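Local atomic coordinates of acetylxylan esterase A (PDB entry 5X6S), a protein that removes acetyl side groups from the backbone of acetylated xylans, as a secreted serine esterase of carbohydrate esterase family 1. Residues 51-62 with 263-274. Numbering follows the deposited sequence.
Sequences SPYATLSEQYGF and IHGDKDMEWFGF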
ATOM      1  N   SER A  51       3.296 -19.750  18.692  1.00 18.70           N
ATOM      2  CA  SER A  51       3.952 -19.368  17.460  1.00 17.62           C
ATOM      3  C   SER A  51       5.188 -18.630  17.892  1.00 17.96           C
ATOM      4  O   SER A  51       5.241 -18.171  19.021  1.00 17.32           O
ATOM      5  CB  SER A  51       3.056 -18.468  16.610  1.00 17.39           C
ATOM      6  OG  SER A  51       2.665 -17.278  17.288  1.00 16.73           O
ATOM      7  N   PRO A  52       6.159 -18.493  16.979  1.00 17.64           N
ATOM      8  CA  PRO A  52       7.401 -17.829  17.351  1.00 17.15           C
ATOM      9  C   PRO A  52       7.391 -16.321  17.173  1.00 16.40           C
ATOM     10  O   PRO A  52       8.428 -15.708  17.411  1.00 16.85           O
ATOM     11  CB  PRO A  52       8.421 -18.459  16.375  1.00 17.13           C
ATOM     12  CG  PRO A  52       7.613 -18.728  15.123  1.00 16.66           C
ATOM     13  CD  PRO A  52       6.253 -19.170  15.657  1.00 17.22           C
ATOM     14  N   TYR A  53       6.283 -15.708  16.740  1.00 15.83           N
ATOM     15  CA  TYR A  53       6.328 -14.305  16.275  1.00 15.31           C
ATOM     16  C   TYR A  53       6.643 -13.279  17.346  1.00 15.08           C
ATOM     17  O   TYR A  53       7.339 -12.288  17.076  1.00 14.87           O
ATOM     18  CB  TYR A  53       5.028 -13.908  15.502  1.00 14.75           C
ATOM     19  CG  TYR A  53       4.782 -14.818  14.338  1.00 15.17           C
ATOM     20  CD1 TYR A  53       5.715 -14.926  13.335  1.00 14.88           C
ATOM     21  CD2 TYR A  53       3.690 -15.707  14.326  1.00 15.34           C
ATOM     22  CE1 TYR A  53       5.552 -15.833  12.270  1.00 16.83           C
ATOM     23  CE2 TYR A  53       3.531 -16.614  13.299  1.00 16.14           C
ATOM     24  CZ  TYR A  53       4.459 -16.664  12.276  1.00 15.45           C
ATOM     25  OH  TYR A  53       4.321 -17.565  11.287  1.00 15.54           O
ATOM     26  N   ALA A  54       6.124 -13.472  18.551  1.00 15.01           N
ATOM     27  CA  ALA A  54       6.470 -12.544  19.664  1.00 16.01           C
ATOM     28  C   ALA A  54       7.944 -12.616  20.037  1.00 16.31           C
ATOM     29  O   ALA A  54       8.566 -11.585  20.276  1.00 16.68           O
ATOM     30  CB  ALA A  54       5.595 -12.818  20.910  1.00 16.37           C
ATOM     31  N   THR A  55       8.518 -13.819  20.049  1.00 17.21           N
ATOM     32  CA  THR A  55       9.937 -14.001  20.295  1.00 17.29           C
ATOM     33  C   THR A  55      10.732 -13.270  19.196  1.00 16.48           C
ATOM     34  O   THR A  55      11.660 -12.514  19.474  1.00 17.03           O
ATOM     35  CB  THR A  55      10.325 -15.521  20.359  1.00 18.72           C
ATOM     36  OG1 THR A  55       9.717 -16.111  21.501  1.00 19.67           O
ATOM     37  CG2 THR A  55      11.819 -15.741  20.449  1.00 20.39           C
ATOM     38  N   LEU A  56      10.342 -13.495  17.947  1.00 16.96           N
ATOM     39  CA  LEU A  56      10.999 -12.830  16.802  1.00 16.56           C
ATOM     40  C   LEU A  56      10.828 -11.288  16.784  1.00 16.44           C
ATOM     41  O   LEU A  56      11.747 -10.555  16.343  1.00 16.44           O
ATOM     42  CB  LEU A  56      10.541 -13.472  15.501  1.00 16.53           C
ATOM     43  CG  LEU A  56      10.955 -14.941  15.260  1.00 18.28           C
ATOM     44  CD1 LEU A  56      10.100 -15.593  14.188  1.00 18.38           C
ATOM     45  CD2 LEU A  56      12.455 -15.064  14.919  1.00 19.12           C
ATOM     46  N   SER A  57       9.690 -10.791  17.260  1.00 16.14           N
ATOM     47  CA  SER A  57       9.441  -9.335  17.358  1.00 16.27           C
ATOM     48  C   SER A  57      10.453  -8.663  18.281  1.00 16.97           C
ATOM     49  O   SER A  57      10.794  -7.527  18.115  1.00 18.04           O
ATOM     50  CB  SER A  57       8.033  -9.044  17.856  1.00 16.40           C
ATOM     51  OG  SER A  57       7.943  -9.103  19.251  1.00 19.09           O
ATOM     52  N   GLU A  58      10.957  -9.405  19.255  1.00 17.65           N
ATOM     53  CA  GLU A  58      11.998  -8.879  20.116  1.00 17.40           C
ATOM     54  C   GLU A  58      13.357  -8.811  19.427  1.00 17.05           C
ATOM     55  O   GLU A  58      14.221  -8.055  19.857  1.00 17.83           O
ATOM     56  CB  GLU A  58      12.077  -9.665  21.427  1.00 17.38           C
ATOM     57  CG  GLU A  58      10.824  -9.500  22.310  1.00 17.88           C
ATOM     58  CD  GLU A  58      10.656  -8.134  22.957  1.00 18.27           C
ATOM     59  OE1 GLU A  58      11.515  -7.230  22.775  1.00 20.47           O
ATOM     60  OE2 GLU A  58       9.624  -7.946  23.636  1.00 18.00           O
ATOM     61  N   GLN A  59      13.550  -9.578  18.356  1.00 18.69           N
ATOM     62  CA  GLN A  59      14.743  -9.452  17.578  1.00 19.71           C
ATOM     63  C   GLN A  59      14.590  -8.322  16.581  1.00 19.33           C
ATOM     64  O   GLN A  59      15.500  -7.484  16.431  1.00 21.52           O
ATOM     65  CB  GLN A  59      15.064 -10.729  16.850  1.00 21.80           C
ATOM     66  CG  GLN A  59      15.435 -11.859  17.776  1.00 26.45           C
ATOM     67  CD  GLN A  59      15.451 -13.205  17.072  1.00 29.09           C
ATOM     68  OE1 GLN A  59      15.936 -13.324  15.915  1.00 26.82           O
ATOM     69  NE2 GLN A  59      14.877 -14.224  17.758  1.00 23.49           N
ATOM     70  N   TYR A  60      13.450  -8.299  15.894  1.00 18.43           N
ATOM     71  CA  TYR A  60      13.282  -7.451  14.680  1.00 19.07           C
ATOM     72  C   TYR A  60      12.448  -6.208  14.909  1.00 18.92           C
ATOM     73  O   TYR A  60      12.419  -5.296  14.071  1.00 19.62           O
ATOM     74  CB  TYR A  60      12.738  -8.324  13.533  1.00 19.79           C
ATOM     75  CG  TYR A  60      13.693  -9.400  13.073  1.00 19.48           C
ATOM     76  CD1 TYR A  60      14.848  -9.083  12.366  1.00 21.11           C
ATOM     77  CD2 TYR A  60      13.471 -10.734  13.388  1.00 18.21           C
ATOM     78  CE1 TYR A  60      15.720 -10.081  11.953  1.00 20.33           C
ATOM     79  CE2 TYR A  60      14.346 -11.719  12.998  1.00 20.01           C
ATOM     80  CZ  TYR A  60      15.473 -11.384  12.294  1.00 21.25           C
ATOM     81  OH  TYR A  60      16.314 -12.394  11.884  1.00 24.23           O
ATOM     82  N   GLY A  61      11.799  -6.127  16.060  1.00 18.07           N
ATOM     83  CA  GLY A  61      11.122  -4.911  16.501  1.00 16.55           C
ATOM     84  C   GLY A  61       9.767  -4.602  15.907  1.00 16.26           C
ATOM     85  O   GLY A  61       9.271  -3.471  16.079  1.00 17.51           O
ATOM     86  N   PHE A  62       9.159  -5.566  15.211  1.00 14.85           N
ATOM     87  CA  PHE A  62       7.846  -5.354  14.651  1.00 15.90           C
ATOM     88  C   PHE A  62       6.749  -5.622  15.684  1.00 16.17           C
ATOM     89  O   PHE A  62       7.008  -6.231  16.745  1.00 16.79           O
ATOM     90  CB  PHE A  62       7.644  -6.238  13.425  1.00 16.09           C
ATOM     91  CG  PHE A  62       7.931  -7.723  13.636  1.00 14.79           C
ATOM     92  CD1 PHE A  62       6.989  -8.571  14.279  1.00 15.08           C
ATOM     93  CD2 PHE A  62       9.112  -8.277  13.187  1.00 13.98           C
ATOM     94  CE1 PHE A  62       7.265  -9.914  14.447  1.00 14.78           C
ATOM     95  CE2 PHE A  62       9.378  -9.639  13.319  1.00 14.69           C
ATOM     96  CZ  PHE A  62       8.463 -10.445  13.963  1.00 15.09           C
ATOM     97  N   ILE A 263       5.219 -24.035  11.799  1.00 19.93           N
ATOM     98  CA  ILE A 263       5.688 -22.733  11.417  1.00 19.62           C
ATOM     99  C   ILE A 263       7.213 -22.709  11.383  1.00 20.98           C
ATOM    100  O   ILE A 263       7.881 -23.180  12.307  1.00 20.97           O
ATOM    101  CB  ILE A 263       5.232 -21.679  12.464  1.00 19.53           C
ATOM    102  CG1 ILE A 263       3.722 -21.547  12.500  1.00 19.15           C
ATOM    103  CG2 ILE A 263       5.884 -20.330  12.181  1.00 19.91           C
ATOM    104  CD1 ILE A 263       3.217 -20.768  13.704  1.00 18.96           C
ATOM    105  N   HIS A 264       7.786 -22.160  10.316  1.00 21.01           N
ATOM    106  CA  HIS A 264       9.197 -21.981  10.214  1.00 19.97           C
ATOM    107  C   HIS A 264       9.428 -20.478  10.407  1.00 20.95           C
ATOM    108  O   HIS A 264       9.564 -19.724   9.440  1.00 20.78           O
ATOM    109  CB  HIS A 264       9.737 -22.450   8.856  1.00 20.12           C
ATOM    110  CG  HIS A 264       9.716 -23.938   8.673  1.00 18.67           C
ATOM    111  ND1 HIS A 264       8.584 -24.703   8.855  1.00 20.82           N
ATOM    112  CD2 HIS A 264      10.709 -24.804   8.362  1.00 20.04           C
ATOM    113  CE1 HIS A 264       8.876 -25.978   8.653  1.00 21.46           C
ATOM    114  NE2 HIS A 264      10.160 -26.061   8.344  1.00 21.01           N
ATOM    115  N   GLY A 265       9.500 -20.048  11.664  1.00 21.23           N
ATOM    116  CA  GLY A 265       9.592 -18.614  11.993  1.00 19.21           C
ATOM    117  C   GLY A 265      10.791 -17.871  11.374  1.00 20.25           C
ATOM    118  O   GLY A 265      10.627 -16.778  10.830  1.00 16.87           O
ATOM    119  N   ASP A 266      12.005 -18.452  11.429  1.00 20.63           N
ATOM    120  CA  ASP A 266      13.120 -17.766  10.814  1.00 21.03           C
ATOM    121  C   ASP A 266      12.926 -17.624   9.289  1.00 20.40           C
ATOM    122  O   ASP A 266      13.264 -16.589   8.708  1.00 20.45           O
ATOM    123  CB  ASP A 266      14.481 -18.444  11.097  1.00 23.96           C
ATOM    124  CG  ASP A 266      14.779 -18.620  12.609  1.00 27.34           C
ATOM    125  OD1 ASP A 266      14.172 -17.986  13.465  1.00 30.45           O
ATOM    126  OD2 ASP A 266      15.645 -19.453  12.925  1.00 33.65           O
ATOM    127  N   LYS A 267      12.385 -18.659   8.670  1.00 19.43           N
ATOM    128  CA  LYS A 267      12.070 -18.609   7.223  1.00 20.33           C
ATOM    129  C   LYS A 267      11.034 -17.543   6.880  1.00 18.63           C
ATOM    130  O   LYS A 267      11.099 -16.920   5.831  1.00 18.40           O
ATOM    131  CB  LYS A 267      11.639 -19.981   6.689  1.00 19.85           C
ATOM    132  CG  LYS A 267      12.673 -21.106   6.804  1.00 24.46           C
ATOM    133  CD  LYS A 267      14.086 -20.663   6.504  1.00 28.15           C
ATOM    134  CE  LYS A 267      14.337 -20.495   5.057  1.00 30.12           C
ATOM    135  NZ  LYS A 267      15.824 -20.434   4.803  1.00 35.18           N
ATOM    136  N   ASP A 268      10.076 -17.338   7.777  1.00 19.58           N
ATOM    137  CA  ASP A 268       9.078 -16.278   7.602  1.00 19.11           C
ATOM    138  C   ASP A 268       9.786 -14.936   7.591  1.00 18.54           C
ATOM    139  O   ASP A 268       9.494 -14.088   6.742  1.00 17.71           O
ATOM    140  CB  ASP A 268       8.016 -16.269   8.711  1.00 19.27           C
ATOM    141  CG  ASP A 268       7.137 -17.492   8.745  1.00 19.03           C
ATOM    142  OD1 ASP A 268       7.125 -18.322   7.803  1.00 17.60           O
ATOM    143  OD2 ASP A 268       6.429 -17.678   9.776  1.00 18.86           O
ATOM    144  N   MET A 269      10.705 -14.721   8.541  1.00 18.69           N
ATOM    145  CA  MET A 269      11.504 -13.503   8.607  1.00 17.70           C
ATOM    146  C   MET A 269      12.228 -13.170   7.290  1.00 19.67           C
ATOM    147  O   MET A 269      12.363 -11.994   6.891  1.00 18.62           O
ATOM    148  CB  MET A 269      12.497 -13.569   9.791  1.00 17.76           C
ATOM    149  CG  MET A 269      11.876 -13.670  11.188  1.00 17.68           C
ATOM    150  SD  MET A 269      10.663 -12.341  11.543  1.00 18.88           S
ATOM    151  CE  MET A 269       9.119 -13.113  11.085  1.00 15.49           C
ATOM    152  N   GLU A 270      12.725 -14.220   6.643  1.00 20.80           N
ATOM    153  CA  GLU A 270      13.453 -14.110   5.383  1.00 21.53           C
ATOM    154  C   GLU A 270      12.478 -13.770   4.252  1.00 19.87           C
ATOM    155  O   GLU A 270      12.762 -12.897   3.458  1.00 19.80           O
ATOM    156  CB  GLU A 270      14.170 -15.421   5.080  1.00 22.08           C
ATOM    157  CG  GLU A 270      15.400 -15.623   5.936  1.00 25.89           C
ATOM    158  CD  GLU A 270      16.038 -17.009   5.773  1.00 28.82           C
ATOM    159  OE1 GLU A 270      15.785 -17.689   4.754  1.00 30.15           O
ATOM    160  OE2 GLU A 270      16.757 -17.416   6.698  1.00 34.84           O
ATOM    161  N   TRP A 271      11.313 -14.441   4.221  1.00 19.17           N
ATOM    162  CA  TRP A 271      10.331 -14.196   3.161  1.00 18.56           C
ATOM    163  C   TRP A 271       9.787 -12.775   3.272  1.00 18.98           C
ATOM    164  O   TRP A 271       9.638 -12.041   2.274  1.00 17.47           O
ATOM    165  CB  TRP A 271       9.191 -15.208   3.255  1.00 20.04           C
ATOM    166  CG  TRP A 271       8.080 -14.995   2.271  1.00 19.93           C
ATOM    167  CD1 TRP A 271       6.784 -14.718   2.542  1.00 18.72           C
ATOM    168  CD2 TRP A 271       8.201 -15.004   0.838  1.00 21.33           C
ATOM    169  NE1 TRP A 271       6.076 -14.592   1.381  1.00 19.75           N
ATOM    170  CE2 TRP A 271       6.928 -14.770   0.315  1.00 20.41           C
ATOM    171  CE3 TRP A 271       9.269 -15.224  -0.051  1.00 21.56           C
ATOM    172  CZ2 TRP A 271       6.681 -14.738  -1.052  1.00 21.12           C
ATOM    173  CZ3 TRP A 271       8.995 -15.189  -1.439  1.00 20.20           C
ATOM    174  CH2 TRP A 271       7.733 -14.939  -1.899  1.00 18.96           C
ATOM    175  N   PHE A 272       9.497 -12.376   4.511  1.00 18.37           N
ATOM    176  CA  PHE A 272       8.985 -11.048   4.775  1.00 18.25           C
ATOM    177  C   PHE A 272      10.025 -10.007   4.478  1.00 19.25           C
ATOM    178  O   PHE A 272       9.676  -8.960   3.982  1.00 20.94           O
ATOM    179  CB  PHE A 272       8.520 -10.892   6.218  1.00 17.31           C
ATOM    180  CG  PHE A 272       7.399 -11.780   6.615  1.00 17.30           C
ATOM    181  CD1 PHE A 272       6.649 -12.439   5.694  1.00 16.19           C
ATOM    182  CD2 PHE A 272       7.076 -11.931   7.970  1.00 17.08           C
ATOM    183  CE1 PHE A 272       5.622 -13.262   6.082  1.00 17.16           C
ATOM    184  CE2 PHE A 272       6.046 -12.747   8.391  1.00 15.67           C
ATOM    185  CZ  PHE A 272       5.287 -13.420   7.432  1.00 17.33           C
ATOM    186  N   GLY A 273      11.296 -10.283   4.788  1.00 20.59           N
ATOM    187  CA  GLY A 273      12.394  -9.339   4.556  1.00 21.21           C
ATOM    188  C   GLY A 273      12.988  -8.760   5.817  1.00 22.10           C
ATOM    189  O   GLY A 273      13.893  -7.920   5.762  1.00 21.56           O
ATOM    190  N   PHE A 274      12.488  -9.185   6.983  1.00 21.27           N
ATOM    191  CA  PHE A 274      13.075  -8.703   8.236  1.00 22.46           C
ATOM    192  C   PHE A 274      14.500  -9.218   8.352  1.00 23.66           C
ATOM    193  O   PHE A 274      15.366  -8.486   8.839  1.00 22.97           O
ATOM    194  CB  PHE A 274      12.287  -9.107   9.470  1.00 21.05           C
ATOM    195  CG  PHE A 274      10.937  -8.416   9.592  1.00 20.18           C
ATOM    196  CD1 PHE A 274      10.857  -7.043   9.809  1.00 20.13           C
ATOM    197  CD2 PHE A 274       9.758  -9.139   9.479  1.00 18.05           C
ATOM    198  CE1 PHE A 274       9.605  -6.414   9.932  1.00 19.73           C
ATOM    199  CE2 PHE A 274       8.507  -8.518   9.583  1.00 18.10           C
ATOM    200  CZ  PHE A 274       8.440  -7.144   9.818  1.00 18.40           C
TER
HETATM  201  O   HOH W   1      16.094 -15.413  14.194  1.00 37.71           O
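The phenol of Tyr53 lies almost flat with the carboxylate of Asp268, their planes 17° apart, and bonds to it near the N-terminal ends of the two helices. Tyr53 OH donates to Asp268 OD2 at 2.6 Å, meeting that oxygen nearly along its C-O axis. The other carboxylate oxygen, OD1, accepts from Tyr142 OH, so a tyrosine grips each oxygen of this buried group. The fold is an alpha/beta-hydrolase. Helices 53-60 and 265-272 pack side by side on one face of its central sheet, their axes 10.6 Å apart at closest approach and crossing at -51°. Tyr53, Phe62 and Phe274 also touch strand 33-37 beneath them.

Gly265 brings the backbones close at the N-terminal ends. Pro52 CG rests 3.7 Å from Gly265 CA, directly against the bare backbone of the glycine. Next to it, Ile263 CG2 packs against Pro52 CD and the Tyr53 hydroxyl. The side chain of Ile263 is about 10 Å from that of Ser119, the probable charge-relay serine, so this end of the contact lies nearer the active site.

Met269 fills the middle. Its chain bends at chi2 and again at chi3, which turns SD to the aromatic rings and CE to the Tyr53 edge. SD makes Met-aromatic contacts, both oblique, with Tyr60 and Phe62; it is 3.5 Å from Phe62 CE2. Leu56 covers Met269 CG with its two methyl groups. At the solvent side, a water donates to both Gln59 OE1 and Asp266 OD1, the latter a long bond.

Phe274, just beyond the second helix, closes the far end. Its CB sits over one face of the Tyr60 ring in a CH-pi contact. Its own ring meets Phe62 at 33° between planes, with Phe62 CD2 lying over the centre of the Phe274 ring, 3.5 Å above its plane.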